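Long-range contact in 4-alpha-glucanotransferase (Streptococcus agalactiae, PDB 6M6T), which is an amylomaltase, a glycan-binding protein built on a TIM-barrel fold: residues A[142-153]-A[177-188]. Numbering follows the deposited sequence.
Sequences DFAEFMAIKEHF and YRQKLSEVIKYH
The side chain of His188 is a knob in the hole formed by Ala144, Met147, Ala148 and Glu151 of helix 140-152, and its ring is packed on both faces. CB of Met147 stands over one face in a CH-pi contact, 3.5 Å from the ring centroid, while the preceding Tyr187 covers the opposite face. His188 CG is anti to its carbonyl carbon (chi1 -73°), which directs the ring into the hole. At the ring edge, His188 NE2 donates to Glu151 OE1 over 3.0 Å in a nearly straight bond (168°). The oxygen lies close to the imidazole plane, but the N-H meets it from above the carboxylate plane. With both faces packed, this bond should limit rotation of the ring. Glu151 OE2 makes a long, weak ion pair with Arg110.

The contact is a helix-helix packing at the periphery of the TIM-barrel protein: helix 140-152 crosses the start of helix 182-208 with local axes 8.1 Å apart, and also meets the end of helix 171-180. Small side chains allow the close approach. Ala148 CB lies 3.5 Å from Ile185 CG1 and also touches Val184, and Ala144 packs on Ile185 and His188. Leu181, at the N-cap position of helix 182-208, reaches Ala148 and Ile149 with CD1.

Beyond this apolar seam, Tyr177 lies across Ile149; its OH touches Phe153 CZ and is hydrogen-bonded to Asp163. A water bridges His152 NE2 and, weakly, Lys180 NZ. Near the N-terminal part of 142-153, Arg178 NE donates to Glu145 OE1 at 2.8 Å, bent to 137°.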
loop_
_atom_site.group_PDB
_atom_site.type_symbol
_atom_site.label_atom_id
_atom_site.label_comp_id
_atom_site.label_asym_id
_atom_site.label_seq_id
_atom_site.Cartn_x
_atom_site.Cartn_y
_atom_site.Cartn_z
ATOM N N ASP A 142 14.703 -16.719 -2.790
ATOM C CA ASP A 142 13.810 -17.661 -2.120
ATOM C C ASP A 142 12.354 -17.253 -2.266
ATOM O O ASP A 142 11.469 -18.123 -2.269
ATOM C CB ASP A 142 14.207 -17.867 -0.654
ATOM C CG ASP A 142 14.859 -19.267 -0.417
ATOM O OD1 ASP A 142 14.482 -20.251 -1.115
ATOM O OD2 ASP A 142 15.762 -19.383 0.449
ATOM N N PHE A 143 12.088 -15.965 -2.474
ATOM C CA PHE A 143 10.759 -15.580 -2.932
ATOM C C PHE A 143 10.486 -16.134 -4.328
ATOM O O PHE A 143 9.356 -16.533 -4.639
ATOM C CB PHE A 143 10.602 -14.059 -2.924
ATOM C CG PHE A 143 9.556 -13.571 -3.878
ATOM C CD1 PHE A 143 8.222 -13.571 -3.505
ATOM C CD2 PHE A 143 9.902 -13.148 -5.167
ATOM C CE1 PHE A 143 7.244 -13.140 -4.385
ATOM C CE2 PHE A 143 8.929 -12.733 -6.061
ATOM C CZ PHE A 143 7.599 -12.724 -5.673
ATOM N N ALA A 144 11.507 -16.152 -5.188
ATOM C CA ALA A 144 11.300 -16.640 -6.550
ATOM C C ALA A 144 11.023 -18.140 -6.543
ATOM O O ALA A 144 10.188 -18.639 -7.315
ATOM C CB ALA A 144 12.511 -16.299 -7.424
ATOM N N GLU A 145 11.682 -18.868 -5.643
ATOM C CA GLU A 145 11.376 -20.281 -5.489
ATOM C C GLU A 145 9.984 -20.469 -4.909
ATOM O O GLU A 145 9.262 -21.377 -5.318
ATOM C CB GLU A 145 12.433 -20.970 -4.623
ATOM C CG GLU A 145 13.809 -20.964 -5.256
ATOM C CD GLU A 145 14.913 -21.407 -4.314
ATOM O OE1 GLU A 145 14.593 -22.075 -3.304
ATOM O OE2 GLU A 145 16.101 -21.088 -4.594
ATOM N N PHE A 146 9.580 -19.619 -3.965
ATOM C CA PHE A 146 8.213 -19.701 -3.459
ATOM C C PHE A 146 7.206 -19.572 -4.592
ATOM O O PHE A 146 6.283 -20.380 -4.714
ATOM C CB PHE A 146 7.979 -18.622 -2.403
ATOM C CG PHE A 146 6.585 -18.629 -1.817
ATOM C CD1 PHE A 146 6.278 -19.445 -0.736
ATOM C CD2 PHE A 146 5.592 -17.799 -2.331
ATOM C CE1 PHE A 146 5.007 -19.444 -0.182
ATOM C CE2 PHE A 146 4.318 -17.795 -1.787
ATOM C CZ PHE A 146 4.024 -18.623 -0.708
ATOM N N MET A 147 7.377 -18.563 -5.442
ATOM C CA MET A 147 6.450 -18.379 -6.556
ATOM C C MET A 147 6.510 -19.539 -7.540
ATOM O O MET A 147 5.481 -19.922 -8.110
ATOM C CB MET A 147 6.734 -17.062 -7.282
ATOM C CG MET A 147 6.394 -15.829 -6.462
ATOM S SD MET A 147 4.666 -15.717 -5.919
ATOM C CE MET A 147 3.781 -16.329 -7.374
ATOM N N ALA A 148 7.690 -20.115 -7.745
ATOM C CA ALA A 148 7.792 -21.247 -8.655
ATOM C C ALA A 148 7.067 -22.469 -8.096
ATOM O O ALA A 148 6.278 -23.120 -8.795
ATOM C CB ALA A 148 9.262 -21.557 -8.927
ATOM N N ILE A 149 7.332 -22.812 -6.846
ATOM C CA ILE A 149 6.634 -23.942 -6.253
ATOM C C ILE A 149 5.132 -23.685 -6.252
ATOM O O ILE A 149 4.331 -24.592 -6.513
ATOM C CB ILE A 149 7.179 -24.228 -4.841
ATOM C CG1 ILE A 149 8.688 -24.467 -4.895
ATOM C CG2 ILE A 149 6.510 -25.443 -4.251
ATOM C CD1 ILE A 149 9.321 -24.642 -3.546
ATOM N N LYS A 150 4.723 -22.439 -5.992
ATOM C CA LYS A 150 3.300 -22.119 -5.979
ATOM C C LYS A 150 2.678 -22.373 -7.341
ATOM O O LYS A 150 1.574 -22.922 -7.448
ATOM C CB LYS A 150 3.103 -20.665 -5.554
ATOM C CG LYS A 150 1.650 -20.202 -5.523
ATOM C CD LYS A 150 1.513 -18.876 -4.789
ATOM C CE LYS A 150 0.049 -18.496 -4.620
ATOM N NZ LYS A 150 -0.711 -19.474 -3.798
ATOM N N GLU A 151 3.382 -21.981 -8.396
ATOM C CA GLU A 151 2.842 -22.167 -9.729
ATOM C C GLU A 151 2.809 -23.641 -10.099
ATOM O O GLU A 151 1.841 -24.084 -10.725
ATOM C CB GLU A 151 3.640 -21.332 -10.740
ATOM C CG GLU A 151 3.141 -19.872 -10.818
ATOM C CD GLU A 151 4.141 -18.872 -11.436
ATOM O OE1 GLU A 151 5.226 -19.283 -11.915
ATOM O OE2 GLU A 151 3.829 -17.651 -11.444
ATOM N N HIS A 152 3.817 -24.421 -9.672
ATOM C CA HIS A 152 3.818 -25.854 -9.974
ATOM C C HIS A 152 2.571 -26.517 -9.420
ATOM O O HIS A 152 1.892 -27.270 -10.126
ATOM C CB HIS A 152 5.073 -26.548 -9.425
ATOM C CG HIS A 152 5.060 -28.048 -9.589
ATOM N ND1 HIS A 152 5.814 -28.894 -8.801
ATOM C CD2 HIS A 152 4.386 -28.849 -10.453
ATOM C CE1 HIS A 152 5.606 -30.145 -9.169
ATOM N NE2 HIS A 152 4.742 -30.146 -10.168
ATOM N N PHE A 153 2.235 -26.219 -8.170
ATOM C CA PHE A 153 1.072 -26.800 -7.510
ATOM C C PHE A 153 -0.225 -26.151 -7.945
ATOM O O PHE A 153 -1.242 -26.289 -7.246
ATOM C CB PHE A 153 1.230 -26.726 -5.988
ATOM C CG PHE A 153 2.284 -27.645 -5.468
ATOM C CD1 PHE A 153 2.299 -28.982 -5.851
ATOM C CD2 PHE A 153 3.279 -27.182 -4.635
ATOM C CE1 PHE A 153 3.278 -29.836 -5.399
ATOM C CE2 PHE A 153 4.261 -28.039 -4.174
ATOM C CZ PHE A 153 4.263 -29.361 -4.561
ATOM N N TYR A 177 13.525 -29.333 -5.857
ATOM C CA TYR A 177 12.630 -28.370 -6.495
ATOM C C TYR A 177 13.388 -27.228 -7.162
ATOM O O TYR A 177 12.901 -26.662 -8.147
ATOM C CB TYR A 177 11.643 -27.834 -5.469
ATOM C CG TYR A 177 10.438 -28.716 -5.301
ATOM C CD1 TYR A 177 10.510 -29.900 -4.578
ATOM C CD2 TYR A 177 9.228 -28.375 -5.877
ATOM C CE1 TYR A 177 9.405 -30.705 -4.431
ATOM C CE2 TYR A 177 8.120 -29.169 -5.732
ATOM C CZ TYR A 177 8.211 -30.330 -5.017
ATOM O OH TYR A 177 7.096 -31.115 -4.894
ATOM N N ARG A 178 14.536 -26.871 -6.623
ATOM C CA ARG A 178 15.277 -25.742 -7.206
ATOM C C ARG A 178 16.043 -26.189 -8.436
ATOM O O ARG A 178 16.614 -25.338 -9.074
ATOM C CB ARG A 178 16.307 -25.211 -6.223
ATOM C CG ARG A 178 15.758 -25.000 -4.834
ATOM C CD ARG A 178 16.984 -24.685 -4.037
ATOM N NE ARG A 178 16.525 -24.085 -2.814
ATOM C CZ ARG A 178 17.272 -23.964 -1.747
ATOM N NH1 ARG A 178 18.516 -24.402 -1.782
ATOM N NH2 ARG A 178 16.777 -23.397 -0.666
ATOM N N GLN A 179 16.121 -27.487 -8.679
ATOM C CA GLN A 179 16.876 -28.061 -9.818
ATOM C C GLN A 179 15.858 -28.382 -10.897
ATOM O O GLN A 179 16.151 -28.209 -12.065
ATOM C CB GLN A 179 17.459 -29.385 -9.333
ATOM C CG GLN A 179 18.776 -29.819 -9.961
ATOM C CD GLN A 179 19.052 -31.283 -9.701
ATOM O OE1 GLN A 179 18.662 -31.844 -8.679
ATOM N NE2 GLN A 179 19.706 -31.930 -10.652
ATOM N N LYS A 180 14.722 -28.895 -10.450
ATOM C CA LYS A 180 13.595 -29.283 -11.285
ATOM C C LYS A 180 12.848 -28.061 -11.832
ATOM O O LYS A 180 12.182 -28.170 -12.870
ATOM C CB LYS A 180 12.706 -30.246 -10.462
ATOM C CG LYS A 180 11.207 -30.310 -10.774
ATOM C CD LYS A 180 10.402 -30.813 -9.554
ATOM C CE LYS A 180 8.891 -30.712 -9.785
ATOM N NZ LYS A 180 8.515 -31.342 -11.100
ATOM N N LEU A 181 13.007 -26.884 -11.205
ATOM C CA LEU A 181 12.271 -25.681 -11.591
ATOM C C LEU A 181 13.178 -24.466 -11.779
ATOM O O LEU A 181 12.734 -23.333 -11.593
ATOM C CB LEU A 181 11.193 -25.358 -10.558
ATOM C CG LEU A 181 10.029 -26.322 -10.334
ATOM C CD1 LEU A 181 9.365 -26.018 -8.984
ATOM C CD2 LEU A 181 9.000 -26.252 -11.481
ATOM N N SER A 182 14.437 -24.674 -12.112
ATOM C CA SER A 182 15.366 -23.521 -12.142
ATOM C C SER A 182 15.028 -22.421 -13.157
ATOM O O SER A 182 15.436 -21.313 -12.898
ATOM C CB SER A 182 16.778 -23.981 -12.234
ATOM O OG SER A 182 17.032 -24.552 -13.490
ATOM N N GLU A 183 14.311 -22.689 -14.245
ATOM C CA GLU A 183 14.056 -21.653 -15.245
ATOM C C GLU A 183 12.870 -20.768 -14.868
ATOM O O GLU A 183 12.906 -19.543 -15.069
ATOM C CB GLU A 183 13.833 -22.309 -16.609
ATOM C CG GLU A 183 13.969 -21.367 -17.797
ATOM C CD GLU A 183 12.845 -21.543 -18.814
ATOM O OE1 GLU A 183 11.968 -22.411 -18.579
ATOM O OE2 GLU A 183 12.842 -20.811 -19.840
ATOM N N VAL A 184 11.817 -21.355 -14.294
ATOM C CA VAL A 184 10.720 -20.532 -13.811
ATOM C C VAL A 184 11.129 -19.740 -12.579
ATOM O O VAL A 184 10.529 -18.704 -12.284
ATOM C CB VAL A 184 9.480 -21.402 -13.533
ATOM C CG1 VAL A 184 9.802 -22.464 -12.504
ATOM C CG2 VAL A 184 8.303 -20.535 -13.090
ATOM N N ILE A 185 12.130 -20.207 -11.834
ATOM C CA ILE A 185 12.647 -19.407 -10.730
ATOM C C ILE A 185 13.388 -18.194 -11.272
ATOM O O ILE A 185 13.141 -17.048 -10.854
ATOM C CB ILE A 185 13.557 -20.253 -9.820
ATOM C CG1 ILE A 185 12.779 -21.342 -9.093
ATOM C CG2 ILE A 185 14.257 -19.372 -8.778
ATOM C CD1 ILE A 185 13.698 -22.339 -8.393
ATOM N N LYS A 186 14.320 -18.431 -12.202
ATOM C CA LYS A 186 15.041 -17.317 -12.811
ATOM C C LYS A 186 14.077 -16.300 -13.416
ATOM O O LYS A 186 14.348 -15.094 -13.381
ATOM C CB LYS A 186 16.019 -17.830 -13.869
ATOM C CG LYS A 186 17.069 -16.824 -14.291
ATOM C CD LYS A 186 18.466 -17.443 -14.383
ATOM C CE LYS A 186 19.142 -17.571 -13.022
ATOM N NZ LYS A 186 19.139 -16.291 -12.266
ATOM N N TYR A 187 12.939 -16.760 -13.949
ATOM C CA TYR A 187 11.932 -15.818 -14.426
ATOM C C TYR A 187 11.565 -14.803 -13.342
ATOM O O TYR A 187 11.561 -13.588 -13.585
ATOM C CB TYR A 187 10.684 -16.562 -14.910
ATOM C CG TYR A 187 9.504 -15.640 -15.020
ATOM C CD1 TYR A 187 8.652 -15.428 -13.928
ATOM C CD2 TYR A 187 9.265 -14.930 -16.192
ATOM C CE1 TYR A 187 7.588 -14.546 -13.999
ATOM C CE2 TYR A 187 8.193 -14.037 -16.279
ATOM C CZ TYR A 187 7.357 -13.852 -15.180
ATOM O OH TYR A 187 6.289 -12.980 -15.245
ATOM N N HIS A 188 11.239 -15.291 -12.137
ATOM C CA HIS A 188 10.731 -14.414 -11.083
ATOM C C HIS A 188 11.826 -13.537 -10.509
ATOM O O HIS A 188 11.561 -12.390 -10.117
ATOM C CB HIS A 188 10.100 -15.229 -9.966
ATOM C CG HIS A 188 8.775 -15.826 -10.323
ATOM N ND1 HIS A 188 7.609 -15.089 -10.356
ATOM C CD2 HIS A 188 8.427 -17.097 -10.638
ATOM C CE1 HIS A 188 6.602 -15.880 -10.683
ATOM N NE2 HIS A 188 7.070 -17.104 -10.857
HETATM O O HOH W 1 5.515 -32.486 -11.782
#